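Local coordinates for protein type III restriction-modification enzyme EcoP15I Mod subunit (Escherichia coli, PDB 4ZCF) that methylates N6 of the second adenine in the DNA recognition site 5'-CAGCAG-3', using S-adenosyl-L-methionine, and with the Res subunit takes part in DNA restriction, at residues Y329-I334 and F351-M356. Sequence-based numbering, arbitrary orientation.
Sequences YRYDII and FPLDTM. With nucleotides of chain E.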
ATOM      1  N   TYR A 329      28.144 -12.995  18.523  1.00 51.29           N
ATOM      2  CA  TYR A 329      29.533 -13.252  18.134  1.00 51.58           C
ATOM      3  C   TYR A 329      30.418 -13.239  19.373  1.00 56.80           C
ATOM      4  O   TYR A 329      30.361 -12.299  20.159  1.00 56.79           O
ATOM      5  CB  TYR A 329      30.024 -12.208  17.101  1.00 52.96           C
ATOM      6  CG  TYR A 329      29.147 -12.111  15.867  1.00 55.34           C
ATOM      7  CD1 TYR A 329      29.326 -12.980  14.791  1.00 56.62           C
ATOM      8  CD2 TYR A 329      28.109 -11.179  15.791  1.00 56.33           C
ATOM      9  CE1 TYR A 329      28.503 -12.920  13.668  1.00 55.91           C
ATOM     10  CE2 TYR A 329      27.270 -11.120  14.675  1.00 56.78           C
ATOM     11  CZ  TYR A 329      27.472 -11.995  13.616  1.00 59.09           C
ATOM     12  OH  TYR A 329      26.679 -11.942  12.501  1.00 52.42           O
ATOM     13  N   ARG A 330      31.223 -14.290  19.556  1.00 53.79           N
ATOM     14  CA  ARG A 330      32.130 -14.410  20.690  1.00 52.79           C
ATOM     15  C   ARG A 330      33.587 -14.383  20.213  1.00 57.68           C
ATOM     16  O   ARG A 330      33.991 -15.196  19.380  1.00 58.44           O
ATOM     17  CB  ARG A 330      31.820 -15.680  21.490  1.00 50.95           C
ATOM     18  CG  ARG A 330      30.377 -15.783  21.978  1.00 55.28           C
ATOM     19  CD  ARG A 330      30.175 -15.015  23.264  1.00 53.62           C
ATOM     20  NE  ARG A 330      28.867 -15.256  23.872  1.00 48.70           N
ATOM     21  CZ  ARG A 330      28.486 -14.722  25.027  1.00 58.80           C
ATOM     22  NH1 ARG A 330      29.313 -13.933  25.706  1.00 39.14           N
ATOM     23  NH2 ARG A 330      27.280 -14.985  25.524  1.00 38.73           N
ATOM     24  N   TYR A 331      34.346 -13.398  20.690  1.00 53.98           N
ATOM     25  CA  TYR A 331      35.760 -13.193  20.360  1.00 53.57           C
ATOM     26  C   TYR A 331      36.389 -12.225  21.370  1.00 56.58           C
ATOM     27  O   TYR A 331      35.663 -11.612  22.148  1.00 55.89           O
ATOM     28  CB  TYR A 331      35.962 -12.721  18.891  1.00 54.38           C
ATOM     29  CG  TYR A 331      35.137 -11.512  18.511  1.00 55.74           C
ATOM     30  CD1 TYR A 331      35.562 -10.227  18.830  1.00 57.06           C
ATOM     31  CD2 TYR A 331      33.922 -11.654  17.842  1.00 56.30           C
ATOM     32  CE1 TYR A 331      34.787  -9.114  18.516  1.00 56.72           C
ATOM     33  CE2 TYR A 331      33.138 -10.545  17.531  1.00 56.25           C
ATOM     34  CZ  TYR A 331      33.568  -9.278  17.883  1.00 57.13           C
ATOM     35  OH  TYR A 331      32.823  -8.174  17.571  1.00 51.97           O
ATOM     36  N   ASP A 332      37.719 -12.093  21.359  1.00 53.21           N
ATOM     37  CA  ASP A 332      38.431 -11.223  22.286  1.00 53.76           C
ATOM     38  C   ASP A 332      38.752  -9.860  21.693  1.00 56.53           C
ATOM     39  O   ASP A 332      39.362  -9.779  20.621  1.00 55.40           O
ATOM     40  CB  ASP A 332      39.746 -11.881  22.781  1.00 56.34           C
ATOM     41  CG  ASP A 332      39.642 -13.050  23.753  1.00 73.26           C
ATOM     42  OD1 ASP A 332      38.504 -13.428  24.120  1.00 75.73           O
ATOM     43  OD2 ASP A 332      40.700 -13.592  24.139  1.00 80.89           O
ATOM     44  N   ILE A 333      38.389  -8.787  22.427  1.00 52.10           N
ATOM     45  CA  ILE A 333      38.730  -7.409  22.066  1.00 51.88           C
ATOM     46  C   ILE A 333      39.763  -6.985  23.114  1.00 59.11           C
ATOM     47  O   ILE A 333      39.458  -6.959  24.310  1.00 59.16           O
ATOM     48  CB  ILE A 333      37.498  -6.462  21.958  1.00 53.96           C
ATOM     49  CG1 ILE A 333      36.497  -7.002  20.889  1.00 53.58           C
ATOM     50  CG2 ILE A 333      37.948  -5.029  21.644  1.00 52.87           C
ATOM     51  CD1 ILE A 333      35.223  -6.443  20.883  1.00 49.82           C
ATOM     52  N   ILE A 334      41.010  -6.754  22.670  1.00 56.69           N
ATOM     53  CA  ILE A 334      42.109  -6.440  23.571  1.00 55.95           C
ATOM     54  C   ILE A 334      42.152  -5.003  24.005  1.00 59.64           C
ATOM     55  O   ILE A 334      42.110  -4.093  23.175  1.00 58.06           O
ATOM     56  CB  ILE A 334      43.468  -7.080  23.126  1.00 58.90           C
ATOM     57  CG1 ILE A 334      43.674  -8.472  23.785  1.00 58.43           C
ATOM     58  CG2 ILE A 334      44.695  -6.171  23.382  1.00 60.09           C
ATOM     59  CD1 ILE A 334      42.815  -9.622  23.245  1.00 59.85           C
ATOM     60  N   PHE A 351      28.597  -7.429  16.199  1.00 42.31           N
ATOM     61  CA  PHE A 351      29.524  -7.259  15.085  1.00 42.17           C
ATOM     62  C   PHE A 351      30.386  -8.479  14.891  1.00 49.13           C
ATOM     63  O   PHE A 351      30.893  -8.984  15.891  1.00 49.90           O
ATOM     64  CB  PHE A 351      30.473  -6.068  15.334  1.00 43.00           C
ATOM     65  CG  PHE A 351      29.811  -4.731  15.519  1.00 43.69           C
ATOM     66  CD1 PHE A 351      29.320  -4.020  14.424  1.00 45.34           C
ATOM     67  CD2 PHE A 351      29.696  -4.163  16.784  1.00 44.84           C
ATOM     68  CE1 PHE A 351      28.692  -2.784  14.597  1.00 45.25           C
ATOM     69  CE2 PHE A 351      29.085  -2.914  16.952  1.00 47.39           C
ATOM     70  CZ  PHE A 351      28.584  -2.237  15.853  1.00 44.91           C
ATOM     71  N   PRO A 352      30.645  -8.927  13.631  1.00 46.42           N
ATOM     72  CA  PRO A 352      31.622 -10.015  13.422  1.00 46.07           C
ATOM     73  C   PRO A 352      33.026  -9.436  13.650  1.00 50.41           C
ATOM     74  O   PRO A 352      33.198  -8.234  13.466  1.00 50.08           O
ATOM     75  CB  PRO A 352      31.442 -10.372  11.933  1.00 47.61           C
ATOM     76  CG  PRO A 352      30.230  -9.636  11.458  1.00 51.77           C
ATOM     77  CD  PRO A 352      30.131  -8.429  12.340  1.00 47.79           C
ATOM     78  N   LEU A 353      34.028 -10.257  14.040  1.00 48.33           N
ATOM     79  CA  LEU A 353      35.413  -9.780  14.248  1.00 48.04           C
ATOM     80  C   LEU A 353      35.891  -8.868  13.108  1.00 53.97           C
ATOM     81  O   LEU A 353      36.484  -7.821  13.370  1.00 55.57           O
ATOM     82  CB  LEU A 353      36.388 -10.953  14.393  1.00 48.01           C
ATOM     83  CG  LEU A 353      37.326 -10.922  15.616  1.00 53.33           C
ATOM     84  CD1 LEU A 353      38.071 -12.234  15.771  1.00 53.22           C
ATOM     85  CD2 LEU A 353      38.302  -9.741  15.577  1.00 54.61           C
ATOM     86  N   ASP A 354      35.598  -9.261  11.852  1.00 49.55           N
ATOM     87  CA  ASP A 354      35.933  -8.552  10.626  1.00 49.22           C
ATOM     88  C   ASP A 354      35.477  -7.087  10.706  1.00 52.83           C
ATOM     89  O   ASP A 354      36.275  -6.198  10.402  1.00 52.23           O
ATOM     90  CB  ASP A 354      35.285  -9.255   9.434  1.00 50.04           C
ATOM     91  N   THR A 355      34.210  -6.833  11.155  1.00 48.99           N
ATOM     92  CA  THR A 355      33.666  -5.473  11.331  1.00 47.47           C
ATOM     93  C   THR A 355      34.256  -4.813  12.565  1.00 51.01           C
ATOM     94  O   THR A 355      34.527  -3.609  12.537  1.00 50.68           O
ATOM     95  CB  THR A 355      32.148  -5.470  11.383  1.00 49.38           C
ATOM     96  OG1 THR A 355      31.652  -6.206  10.264  1.00 45.25           O
ATOM     97  CG2 THR A 355      31.561  -4.038  11.397  1.00 46.71           C
ATOM     98  N   MET A 356      34.452  -5.586  13.648  1.00 47.95           N
ATOM     99  CA  MET A 356      35.052  -5.048  14.855  1.00 48.98           C
ATOM    100  C   MET A 356      36.464  -4.479  14.550  1.00 56.87           C
ATOM    101  O   MET A 356      36.725  -3.307  14.831  1.00 57.81           O
ATOM    102  CB  MET A 356      35.069  -6.087  15.990  1.00 50.87           C
ATOM    103  CG  MET A 356      35.477  -5.507  17.336  1.00 53.72           C
ATOM    104  SD  MET A 356      34.434  -4.127  17.937  1.00 56.92           S
ATOM    105  CE  MET A 356      35.446  -2.932  17.729  1.00 53.05           C
TER
ATOM    106  P    DC E  13      27.744  -6.032  10.517  1.00 47.27           P
ATOM    107  OP1  DC E  13      28.945  -6.087   9.659  1.00 48.30           O
ATOM    108  OP2  DC E  13      27.869  -6.429  11.941  1.00 48.42           O
ATOM    109  O5'  DC E  13      27.215  -4.537  10.522  1.00 46.46           O
ATOM    110  C5'  DC E  13      26.745  -4.147  11.855  1.00 44.42           C
ATOM    111  C4'  DC E  13      25.257  -4.392  12.093  1.00 40.90           C
ATOM    112  O4'  DC E  13      24.835  -5.750  12.402  1.00 39.67           O
ATOM    113  C3'  DC E  13      24.657  -3.696  13.279  1.00 39.25           C
ATOM    114  O3'  DC E  13      24.864  -2.292  13.138  1.00 38.69           O
ATOM    115  C2'  DC E  13      23.228  -4.155  13.007  1.00 38.55           C
ATOM    116  C1'  DC E  13      23.430  -5.622  12.625  1.00 37.51           C
ATOM    117  N1   DC E  13      22.770  -6.626  13.570  1.00 34.63           N
ATOM    118  C2   DC E  13      21.366  -6.598  13.790  1.00 33.43           C
ATOM    119  O2   DC E  13      20.644  -5.792  13.189  1.00 33.57           O
ATOM    120  N3   DC E  13      20.793  -7.534  14.606  1.00 32.18           N
ATOM    121  C4   DC E  13      21.540  -8.462  15.217  1.00 30.63           C
ATOM    122  N4   DC E  13      20.909  -9.352  15.997  1.00 29.35           N
ATOM    123  C5   DC E  13      22.955  -8.513  15.019  1.00 31.22           C
ATOM    124  C6   DC E  13      23.522  -7.588  14.216  1.00 32.88           C
ATOM    125  P    DA E  12      27.709 -12.462   8.987  1.00 56.63           P
ATOM    126  OP1  DA E  12      28.660 -12.224   7.871  1.00 57.83           O
ATOM    127  OP2  DA E  12      28.208 -13.083  10.246  1.00 56.41           O
ATOM    128  O5'  DA E  12      27.069 -11.040   9.291  1.00 53.77           O
ATOM    129  C5'  DA E  12      26.631 -10.138   8.291  1.00 50.20           C
ATOM    130  C4'  DA E  12      25.853  -9.019   8.957  1.00 47.27           C
ATOM    131  O4'  DA E  12      24.596  -9.534   9.480  1.00 45.91           O
ATOM    132  C3'  DA E  12      26.546  -8.342  10.135  1.00 45.28           C
ATOM    133  O3'  DA E  12      26.560  -6.928   9.918  1.00 45.74           O
ATOM    134  C2'  DA E  12      25.722  -8.811  11.340  1.00 44.03           C
ATOM    135  C1'  DA E  12      24.339  -8.885  10.710  1.00 42.51           C
ATOM    136  N9   DA E  12      23.253  -9.578  11.413  1.00 38.61           N
ATOM    137  C8   DA E  12      23.316 -10.679  12.214  1.00 37.68           C
ATOM    138  N7   DA E  12      22.134 -11.067  12.657  1.00 38.01           N
ATOM    139  C5   DA E  12      21.236 -10.125  12.170  1.00 37.24           C
ATOM    140  C6   DA E  12      19.829  -9.953  12.278  1.00 38.18           C
ATOM    141  N6   DA E  12      19.000 -10.721  13.014  1.00 39.03           N
ATOM    142  N1   DA E  12      19.270  -8.908  11.637  1.00 38.13           N
ATOM    143  C2   DA E  12      20.049  -8.051  10.966  1.00 37.83           C
ATOM    144  N3   DA E  12      21.354  -8.137  10.771  1.00 37.92           N
ATOM    145  C4   DA E  12      21.907  -9.211  11.390  1.00 37.59           C
TER
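Tyr331 and Tyr329 project from an irregular loop onto the N-terminal turn of helix 353-361, one ring packing into the protein and the other reaching DNA. The pair illustrates how a loop can pack on the N-terminal turn of a helix whose first residues meet DNA phosphates, here far from the centre of the methyltransferase chain. The tight side centres on Tyr331. With CG set between its backbone N and carbonyl carbon (chi1 53°), the ring lies with Leu353 CG over one face, a CH-pi contact 4.0 Å from the ring centroid. At the ring's edge, in its plane, the hydroxyl donates to the carbonyl O of Phe351; Tyr331 OH to Phe351 O is 2.7 Å, and the donor sits above the carbonyl plane, 43° out of it. The Met356 side chain crosses that of Tyr331 at about a right angle, CB beside the hydroxyl and CG near CE1. The same CG meets Ile333 CD1 at 3.7 Å, and Ile375 touches both Ile333 and Met356. Tyr349 stacks with Tyr331.

Packing is looser toward the outside, for Leu353 covers the Tyr331 face from the solvent-exposed rim of the contact. On the DNA side, Tyr329 lays one ring face over the backbone N of Pro352, which lies 4.0 Å above the ring plane. Pro352, the N-cap residue, accepts at its carbonyl O a bond from Met356 N, 2.9 Å away. The Phe351 ring packs on the DNA sugar, its CE1 by C5' of DC13 of chain E. Two hydroxyls grip successive phosphates of one DNA strand: Tyr329 OH donates to OP2 of DA12 of chain E (3.0 Å), and from the first turn of the helix Thr355 OG1 donates to OP1 of DC13 of chain E at 2.8 Å.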